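Local coordinates for bifunctional GH43-CE protein (Bacteroides eggerthii, PDB 6MLY) that probably acts on xylan-type polysaccharides through a family 43 glycoside hydrolase domain and carries a second, esterase-type module of the alpha/beta-hydrolase clan, at residues S695-A698 / V704-D707; V435-Q440 / Y461-S466; H532-Y537 / R606-N611. All coordinates share one frame; numbering follows the deposited sequence.

In the fold
The three contacts share no element and never touch. Contacts 1 and 3 belong to the esterase-type module, their centres about 31 Å apart, whereas contact 2 lies in the concanavalin A-like domain, with its nearest atoms about 11 Å from those of contact 3. Contact 3 is core packing: a sheet strand meets a helix through three buried aliphatic and aromatic side chains. Contact 1 is also buried but purely local, a proline against an alanine between a helix and the 3-10 turn, about 42 Å from the centre of the chain. Contact 2 is only partly buried, and its chemistry grades from tyrosine and leucine packing between two sheets to a glutamine laid across a leucine.

Contact 1 of 3, residues S695-A698 / V704-D707; sequences SPEA and VPAD
Pro705 meets Ala698 through the CG and CD atoms of its ring. The methyl CB of Ala698 lies 3.5 Å from CD of Pro705 and 3.8 Å from its CG, and the same ring atom CG also comes within 4.0 Å of Ala698 CA. A looser contact is made by Glu697, whose CG stands 4.4 Å from Pro705 CG, brought to that side by a first torsion that sets it between the backbone N and the carbonyl carbon (chi1 48°). With 115 Å² buried in all, the interaction is small and essentially apolar.

With an alanine here, CB of Ala698 would probably lose the CD and CG contacts, opening a gap between the helix and the 3-10 turn, and the ring's restraint on phi would go with them. Behind the proline, Asp707 N bonds to Val704 O (3.0 Å), closing the short 3-10 turn that Pro705 begins. On the other side Ser695 occupies the N-cap position of helix 696-701 but makes no capping bond with its side chain; its OG is hydrogen-bonded to Gly692 O. Glu697 further packs on Met684 and Lys691. The arrangement is a helix, a tight proline-led 3-10 turn and then helix 709-714, all within the connection between the parallel strands 671-675 and 727-733 of an alpha/beta-hydrolase sheet.

Contact 2 of 3, residues V435-Q440 / Y461-S466; sequences VPLNQQ and YSLDGS
From Val435 to Gln439 and from Tyr461 to Leu463 the chains run 35° apart, with CA of Val435 9.7 Å from CA of Tyr461 and CA of Gln439 7.5 Å from CA of Leu463, separations too wide for strand pairing. They are instead the last residues of two strands, with the loops that follow, in the two opposed sheets of a concanavalin A-like beta-sandwich: 430-436 is an outermost strand of one, and 456-462 belongs to the other.

Side chains bridge the gap. Tyr461 reaches across with CG set between its backbone N and carbonyl carbon (chi1 78°), and the phenol end meets the forked tip of Val435 at about a right angle. Its OH lies 3.4 Å from Val435 CG1, while CE2 is 3.9 Å from Val435 CG2, which approaches the ring obliquely. Further along, Leu437 and Leu463 slide past one another in opposite directions, touching at CD1 of Leu437 and CD2 of Leu463 (3.7 Å). Ile419 of strand 418-423 packs against both leucines and Tyr461, completing this apolar patch. Past the leucines the extended side chain of Gln439 crosses Leu463, its CD 3.8 Å from Leu463 CB.

Beyond Leu463 the chain turns back in an Asx turn: Ser466 N bonds to Asp464 OD1 at 3.1 Å, meeting the carboxylate from above its plane, 50° out of it.

Contact 3 of 3, residues H532-Y537 / R606-N611; sequences HKLDIY and RFIRAN
Helix-on-sheet packing of the alpha/beta-hydrolase fold brings Leu534, on strand 533-537 of the mixed sheet, against Phe607 and Ile608 near the C-terminal end of helix 596-610. A single methyl does most of the touching. CD2 of Leu534 lies 4.0 Å from CD2 of Phe607, coming to that ring obliquely, and 4.4 Å from CD1 of Ile608, so it is shared between two successive helix residues. The leucine gets there with CG between its backbone N and carbonyl carbon (chi1 59°), whereas Phe607 swings CG anti to its N (chi1 178°), and the two side chains cross at a slant. Ile536, two residues along and also directed at the helix, approaches more loosely, its CD1 4.6 Å from Ile608 CD1. All the touching residues are buried.

The ring is flanked by the helix terminus as well. Asn611, the first residue to leave helical geometry, donates through ND2 to Phe607 O (3.3 Å, N-H...O angle 160°), with the acceptor close to the amide plane. That carbonyl also receives the backbone N of Asn611 at 2.9 Å, so two donors from one residue grip it. The same ND2 sits 3.4 Å above one face of the Phe607 ring, offset toward the rim, which places the amide over the aromatic group just where the helix ends.

Further partners place the contact: His532 NE2 bonds to Asp600 OD1, a tie from the residue before Lys533 to helix 596-610. Ile608 also packs on Leu617 and Thr619 of strand 617-619. The alternate residues of strand 533-537 serve helix 563-577: Asp535 forms a salt bridge with Lys563 and Tyr537 stacks on Phe567, while strands 518-523 and 579-584 pair antiparallel with 533-537.

Contact 1 of 3, residues S695-A698 / V704-D707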
loop_
_atom_site.group_PDB
_atom_site.type_symbol
_atom_site.label_atom_id
_atom_site.label_comp_id
_atom_site.label_asym_id
_atom_site.label_seq_id
_atom_site.Cartn_x
_atom_site.Cartn_y
_atom_site.Cartn_z
ATOM N N SER A 695 -23.226 30.984 -7.112
ATOM C CA SER A 695 -22.517 30.315 -8.208
ATOM C C SER A 695 -21.083 29.990 -7.786
ATOM O O SER A 695 -20.527 30.658 -6.919
ATOM C CB SER A 695 -22.565 31.135 -9.478
ATOM O OG SER A 695 -21.867 32.363 -9.329
ATOM N N PRO A 696 -20.445 28.951 -8.376
ATOM C CA PRO A 696 -19.100 28.529 -7.982
ATOM C C PRO A 696 -18.002 29.607 -8.001
ATOM O O PRO A 696 -17.032 29.502 -7.241
ATOM C CB PRO A 696 -18.741 27.466 -9.029
ATOM C CG PRO A 696 -20.073 26.913 -9.466
ATOM C CD PRO A 696 -21.001 28.107 -9.445
ATOM N N GLU A 697 -18.149 30.604 -8.878
ATOM C CA GLU A 697 -17.172 31.694 -9.011
ATOM C C GLU A 697 -17.292 32.658 -7.821
ATOM O O GLU A 697 -16.282 33.201 -7.368
ATOM C CB GLU A 697 -17.313 32.428 -10.352
ATOM C CG GLU A 697 -18.729 32.833 -10.726
ATOM C CD GLU A 697 -19.364 31.974 -11.810
ATOM O OE1 GLU A 697 -19.486 30.745 -11.594
ATOM O OE2 GLU A 697 -19.720 32.539 -12.882
ATOM N N ALA A 698 -18.519 32.860 -7.324
ATOM C CA ALA A 698 -18.780 33.691 -6.141
ATOM C C ALA A 698 -18.111 33.076 -4.897
ATOM O O ALA A 698 -17.581 33.796 -4.037
ATOM C CB ALA A 698 -20.269 33.848 -5.946
ATOM N N VAL A 704 -19.361 38.698 -4.026
ATOM C CA VAL A 704 -20.541 38.700 -4.893
ATOM C C VAL A 704 -20.137 39.237 -6.269
ATOM O O VAL A 704 -19.873 40.427 -6.420
ATOM C CB VAL A 704 -21.709 39.475 -4.240
ATOM C CG1 VAL A 704 -21.305 40.840 -3.693
ATOM C CG2 VAL A 704 -22.902 39.596 -5.171
ATOM N N PRO A 705 -20.078 38.377 -7.316
ATOM C CA PRO A 705 -19.458 38.719 -8.603
ATOM C C PRO A 705 -19.720 40.122 -9.182
ATOM O O PRO A 705 -18.770 40.822 -9.548
ATOM C CB PRO A 705 -20.074 37.666 -9.535
ATOM C CG PRO A 705 -20.180 36.447 -8.660
ATOM C CD PRO A 705 -20.611 37.004 -7.318
ATOM N N ALA A 706 -20.996 40.516 -9.257
ATOM C CA ALA A 706 -21.417 41.792 -9.848
ATOM C C ALA A 706 -20.587 42.962 -9.292
ATOM O O ALA A 706 -20.218 43.870 -10.044
ATOM C CB ALA A 706 -22.890 42.005 -9.598
ATOM N N ASP A 707 -20.300 42.923 -7.982
ATOM C CA ASP A 707 -19.632 44.013 -7.265
ATOM C C ASP A 707 -18.117 43.762 -7.180
ATOM O O ASP A 707 -17.381 44.615 -6.677
ATOM C CB ASP A 707 -20.233 44.193 -5.867
ATOM C CG ASP A 707 -21.752 44.222 -5.848
ATOM O OD1 ASP A 707 -22.333 45.028 -6.602
ATOM O OD2 ASP A 707 -22.344 43.428 -5.086
#

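Contact 2 of 3, residues V435-Q440 / Y461-S466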
loop_
_atom_site.group_PDB
_atom_site.type_symbol
_atom_site.label_atom_id
_atom_site.label_comp_id
_atom_site.label_asym_id
_atom_site.label_seq_id
_atom_site.Cartn_x
_atom_site.Cartn_y
_atom_site.Cartn_z
ATOM N N VAL A 435 -12.878 -1.388 -14.893
ATOM C CA VAL A 435 -12.662 -1.650 -16.318
ATOM C C VAL A 435 -13.415 -2.927 -16.676
ATOM O O VAL A 435 -13.392 -3.883 -15.907
ATOM C CB VAL A 435 -11.162 -1.769 -16.661
ATOM C CG1 VAL A 435 -10.924 -2.238 -18.091
ATOM C CG2 VAL A 435 -10.420 -0.466 -16.408
ATOM N N PRO A 436 -14.105 -2.988 -17.841
ATOM C CA PRO A 436 -14.717 -4.236 -18.301
ATOM C C PRO A 436 -13.658 -5.258 -18.745
ATOM O O PRO A 436 -12.601 -4.875 -19.260
ATOM C CB PRO A 436 -15.579 -3.780 -19.486
ATOM C CG PRO A 436 -14.847 -2.570 -20.016
ATOM C CD PRO A 436 -14.336 -1.872 -18.775
ATOM N N LEU A 437 -13.947 -6.548 -18.535
ATOM C CA LEU A 437 -13.089 -7.623 -19.021
ATOM C C LEU A 437 -13.794 -8.356 -20.171
ATOM O O LEU A 437 -14.971 -8.711 -20.058
ATOM C CB LEU A 437 -12.754 -8.570 -17.864
ATOM C CG LEU A 437 -11.709 -9.640 -18.178
ATOM C CD1 LEU A 437 -10.392 -9.015 -18.620
ATOM C CD2 LEU A 437 -11.489 -10.554 -16.984
ATOM N N ASN A 438 -13.063 -8.552 -21.277
ATOM C CA ASN A 438 -13.542 -9.282 -22.452
ATOM C C ASN A 438 -12.651 -10.504 -22.725
ATOM O O ASN A 438 -12.817 -11.159 -23.749
ATOM C CB ASN A 438 -13.628 -8.356 -23.664
ATOM C CG ASN A 438 -14.312 -7.042 -23.342
ATOM O OD1 ASN A 438 -15.468 -7.028 -22.924
ATOM N ND2 ASN A 438 -13.605 -5.934 -23.511
ATOM N N GLN A 439 -11.712 -10.797 -21.813
ATOM C CA GLN A 439 -10.945 -12.054 -21.781
ATOM C C GLN A 439 -11.356 -12.860 -20.542
ATOM O O GLN A 439 -12.232 -12.449 -19.775
ATOM C CB GLN A 439 -9.436 -11.792 -21.725
ATOM C CG GLN A 439 -8.927 -10.793 -22.753
ATOM C CD GLN A 439 -7.425 -10.655 -22.698
ATOM O OE1 GLN A 439 -6.761 -11.188 -21.807
ATOM N NE2 GLN A 439 -6.874 -9.926 -23.657
ATOM N N GLN A 440 -10.714 -14.016 -20.347
ATOM C CA GLN A 440 -10.931 -14.814 -19.140
ATOM C C GLN A 440 -9.615 -14.987 -18.367
ATOM O O GLN A 440 -9.634 -15.019 -17.136
ATOM C CB GLN A 440 -11.625 -16.123 -19.509
ATOM C CG GLN A 440 -12.899 -15.880 -20.306
ATOM C CD GLN A 440 -13.975 -16.894 -20.011
ATOM O OE1 GLN A 440 -13.707 -18.084 -19.844
ATOM N NE2 GLN A 440 -15.211 -16.421 -19.961
ATOM N N TYR A 461 -3.603 -4.079 -12.968
ATOM C CA TYR A 461 -4.101 -5.264 -13.673
ATOM C C TYR A 461 -3.333 -5.397 -14.993
ATOM O O TYR A 461 -2.494 -4.562 -15.307
ATOM C CB TYR A 461 -5.619 -5.203 -13.854
ATOM C CG TYR A 461 -6.116 -4.311 -14.964
ATOM C CD1 TYR A 461 -6.222 -4.774 -16.266
ATOM C CD2 TYR A 461 -6.520 -3.009 -14.709
ATOM C CE1 TYR A 461 -6.689 -3.962 -17.289
ATOM C CE2 TYR A 461 -6.995 -2.185 -15.718
ATOM C CZ TYR A 461 -7.082 -2.664 -17.014
ATOM O OH TYR A 461 -7.543 -1.864 -18.018
ATOM N N SER A 462 -3.611 -6.472 -15.734
ATOM C CA SER A 462 -2.975 -6.730 -17.020
ATOM C C SER A 462 -3.697 -7.879 -17.741
ATOM O O SER A 462 -4.190 -8.799 -17.096
ATOM C CB SER A 462 -1.502 -6.999 -16.843
ATOM O OG SER A 462 -0.910 -7.447 -18.052
ATOM N N LEU A 463 -3.760 -7.797 -19.080
ATOM C CA LEU A 463 -4.416 -8.794 -19.942
ATOM C C LEU A 463 -3.359 -9.650 -20.653
ATOM O O LEU A 463 -3.695 -10.480 -21.495
ATOM C CB LEU A 463 -5.288 -8.060 -20.968
ATOM C CG LEU A 463 -6.209 -6.970 -20.416
ATOM C CD1 LEU A 463 -7.123 -6.434 -21.505
ATOM C CD2 LEU A 463 -7.035 -7.485 -19.248
ATOM N N ASP A 464 -2.095 -9.467 -20.255
ATOM C CA ASP A 464 -0.915 -9.782 -21.049
ATOM C C ASP A 464 0.226 -10.129 -20.080
ATOM O O ASP A 464 0.149 -9.829 -18.882
ATOM C CB ASP A 464 -0.632 -8.584 -21.964
ATOM C CG ASP A 464 0.601 -8.659 -22.850
ATOM O OD1 ASP A 464 1.572 -9.356 -22.475
ATOM O OD2 ASP A 464 0.588 -7.982 -23.902
ATOM N N GLY A 465 1.273 -10.780 -20.595
ATOM C CA GLY A 465 2.480 -11.070 -19.823
ATOM C C GLY A 465 3.035 -9.841 -19.110
ATOM O O GLY A 465 3.330 -9.906 -17.920
ATOM N N SER A 466 3.152 -8.714 -19.832
ATOM C CA SER A 466 4.077 -7.631 -19.441
ATOM C C SER A 466 3.424 -6.239 -19.341
ATOM O O SER A 466 3.928 -5.404 -18.598
ATOM C CB SER A 466 5.257 -7.595 -20.383
ATOM O OG SER A 466 6.310 -6.804 -19.847
#

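Contact 3 of 3, residues H532-Y537 / R606-N611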
loop_
_atom_site.group_PDB
_atom_site.type_symbol
_atom_site.label_atom_id
_atom_site.label_comp_id
_atom_site.label_asym_id
_atom_site.label_seq_id
_atom_site.Cartn_x
_atom_site.Cartn_y
_atom_site.Cartn_z
ATOM N N HIS A 532 -2.705 20.037 -1.117
ATOM C CA HIS A 532 -1.344 20.168 -1.631
ATOM C C HIS A 532 -0.706 18.795 -1.884
ATOM O O HIS A 532 0.449 18.582 -1.549
ATOM C CB HIS A 532 -0.506 21.037 -0.687
ATOM C CG HIS A 532 -0.973 22.451 -0.591
ATOM N ND1 HIS A 532 -0.863 23.186 0.572
ATOM C CD2 HIS A 532 -1.555 23.266 -1.497
ATOM C CE1 HIS A 532 -1.347 24.397 0.372
ATOM N NE2 HIS A 532 -1.782 24.468 -0.884
ATOM N N LYS A 533 -1.447 17.905 -2.549
ATOM C CA LYS A 533 -1.005 16.543 -2.842
ATOM C C LYS A 533 -1.048 16.279 -4.351
ATOM O O LYS A 533 -1.995 16.692 -5.016
ATOM C CB LYS A 533 -1.920 15.554 -2.118
ATOM C CG LYS A 533 -1.642 15.397 -0.634
ATOM C CD LYS A 533 -0.419 14.553 -0.365
ATOM C CE LYS A 533 -0.099 14.430 1.109
ATOM N NZ LYS A 533 -1.192 13.760 1.849
ATOM N N LEU A 534 -0.039 15.566 -4.872
ATOM C CA LEU A 534 0.001 15.172 -6.297
ATOM C C LEU A 534 0.438 13.707 -6.429
ATOM O O LEU A 534 1.058 13.152 -5.517
ATOM C CB LEU A 534 0.932 16.106 -7.084
ATOM C CG LEU A 534 2.393 16.175 -6.631
ATOM C CD1 LEU A 534 3.172 14.927 -7.035
ATOM C CD2 LEU A 534 3.072 17.413 -7.206
ATOM N N ASP A 535 0.098 13.109 -7.581
ATOM C CA ASP A 535 0.431 11.726 -7.925
ATOM C C ASP A 535 1.298 11.717 -9.190
ATOM O O ASP A 535 0.884 12.253 -10.219
ATOM C CB ASP A 535 -0.831 10.888 -8.159
ATOM C CG ASP A 535 -1.770 10.806 -6.966
ATOM O OD1 ASP A 535 -1.340 11.154 -5.857
ATOM O OD2 ASP A 535 -2.928 10.391 -7.158
ATOM N N ILE A 536 2.483 11.096 -9.104
ATOM C CA ILE A 536 3.411 10.987 -10.237
ATOM C C ILE A 536 3.229 9.611 -10.890
ATOM O O ILE A 536 2.959 8.636 -10.197
ATOM C CB ILE A 536 4.865 11.240 -9.789
ATOM C CG1 ILE A 536 4.990 12.572 -9.043
ATOM C CG2 ILE A 536 5.823 11.163 -10.974
ATOM C CD1 ILE A 536 6.392 12.893 -8.589
ATOM N N TYR A 537 3.358 9.571 -12.224
ATOM C CA TYR A 537 3.260 8.357 -13.039
ATOM C C TYR A 537 4.261 8.437 -14.195
ATOM O O TYR A 537 4.225 9.402 -14.962
ATOM C CB TYR A 537 1.871 8.214 -13.665
ATOM C CG TYR A 537 0.711 8.140 -12.708
ATOM C CD1 TYR A 537 0.055 9.286 -12.282
ATOM C CD2 TYR A 537 0.236 6.917 -12.259
ATOM C CE1 TYR A 537 -1.032 9.221 -11.422
ATOM C CE2 TYR A 537 -0.841 6.833 -11.392
ATOM C CZ TYR A 537 -1.479 7.989 -10.974
ATOM O OH TYR A 537 -2.540 7.902 -10.118
ATOM N N ARG A 606 6.630 24.123 -9.596
ATOM C CA ARG A 606 7.897 24.444 -8.941
ATOM C C ARG A 606 8.487 23.167 -8.331
ATOM O O ARG A 606 9.678 22.918 -8.461
ATOM C CB ARG A 606 7.705 25.516 -7.863
ATOM C CG ARG A 606 7.755 26.946 -8.379
ATOM C CD ARG A 606 7.726 27.956 -7.249
ATOM N NE ARG A 606 6.526 27.841 -6.429
ATOM C CZ ARG A 606 5.593 28.780 -6.323
ATOM N NH1 ARG A 606 5.809 29.978 -6.832
ATOM N NH2 ARG A 606 4.453 28.527 -5.704
ATOM N N PHE A 607 7.633 22.366 -7.686
ATOM C CA PHE A 607 8.056 21.132 -7.032
ATOM C C PHE A 607 8.650 20.157 -8.060
ATOM O O PHE A 607 9.679 19.527 -7.801
ATOM C CB PHE A 607 6.885 20.492 -6.282
ATOM C CG PHE A 607 7.218 19.179 -5.624
ATOM C CD1 PHE A 607 7.808 19.145 -4.371
ATOM C CD2 PHE A 607 6.958 17.978 -6.266
ATOM C CE1 PHE A 607 8.121 17.935 -3.767
ATOM C CE2 PHE A 607 7.273 16.770 -5.658
ATOM C CZ PHE A 607 7.853 16.752 -4.413
ATOM N N ILE A 608 7.981 20.042 -9.213
ATOM C CA ILE A 608 8.315 19.079 -10.263
ATOM C C ILE A 608 9.747 19.313 -10.762
ATOM O O ILE A 608 10.477 18.357 -11.002
ATOM C CB ILE A 608 7.280 19.159 -11.407
ATOM C CG1 ILE A 608 5.942 18.544 -10.990
ATOM C CG2 ILE A 608 7.803 18.537 -12.696
ATOM C CD1 ILE A 608 6.048 17.133 -10.452
ATOM N N ARG A 609 10.119 20.582 -10.943
ATOM C CA ARG A 609 11.426 20.933 -11.478
ATOM C C ARG A 609 12.485 20.643 -10.412
ATOM O O ARG A 609 13.528 20.062 -10.702
ATOM C CB ARG A 609 11.444 22.398 -11.936
ATOM C CG ARG A 609 10.634 22.664 -13.202
ATOM C CD ARG A 609 11.105 23.878 -13.983
ATOM N NE ARG A 609 10.498 23.958 -15.304
ATOM C CZ ARG A 609 9.308 24.503 -15.566
ATOM N NH1 ARG A 609 8.538 24.919 -14.575
ATOM N NH2 ARG A 609 8.888 24.628 -16.817
ATOM N N ALA A 610 12.178 21.026 -9.169
ATOM C CA ALA A 610 13.106 20.958 -8.055
ATOM C C ALA A 610 13.425 19.498 -7.704
ATOM O O ALA A 610 14.528 19.201 -7.233
ATOM C CB ALA A 610 12.522 21.693 -6.875
ATOM N N ASN A 611 12.457 18.600 -7.937
ATOM C CA ASN A 611 12.595 17.183 -7.619
ATOM C C ASN A 611 12.664 16.349 -8.905
ATOM O O ASN A 611 12.410 15.147 -8.876
ATOM C CB ASN A 611 11.458 16.716 -6.705
ATOM C CG ASN A 611 11.584 17.257 -5.296
ATOM O OD1 ASN A 611 12.050 16.554 -4.390
ATOM N ND2 ASN A 611 11.193 18.509 -5.110
#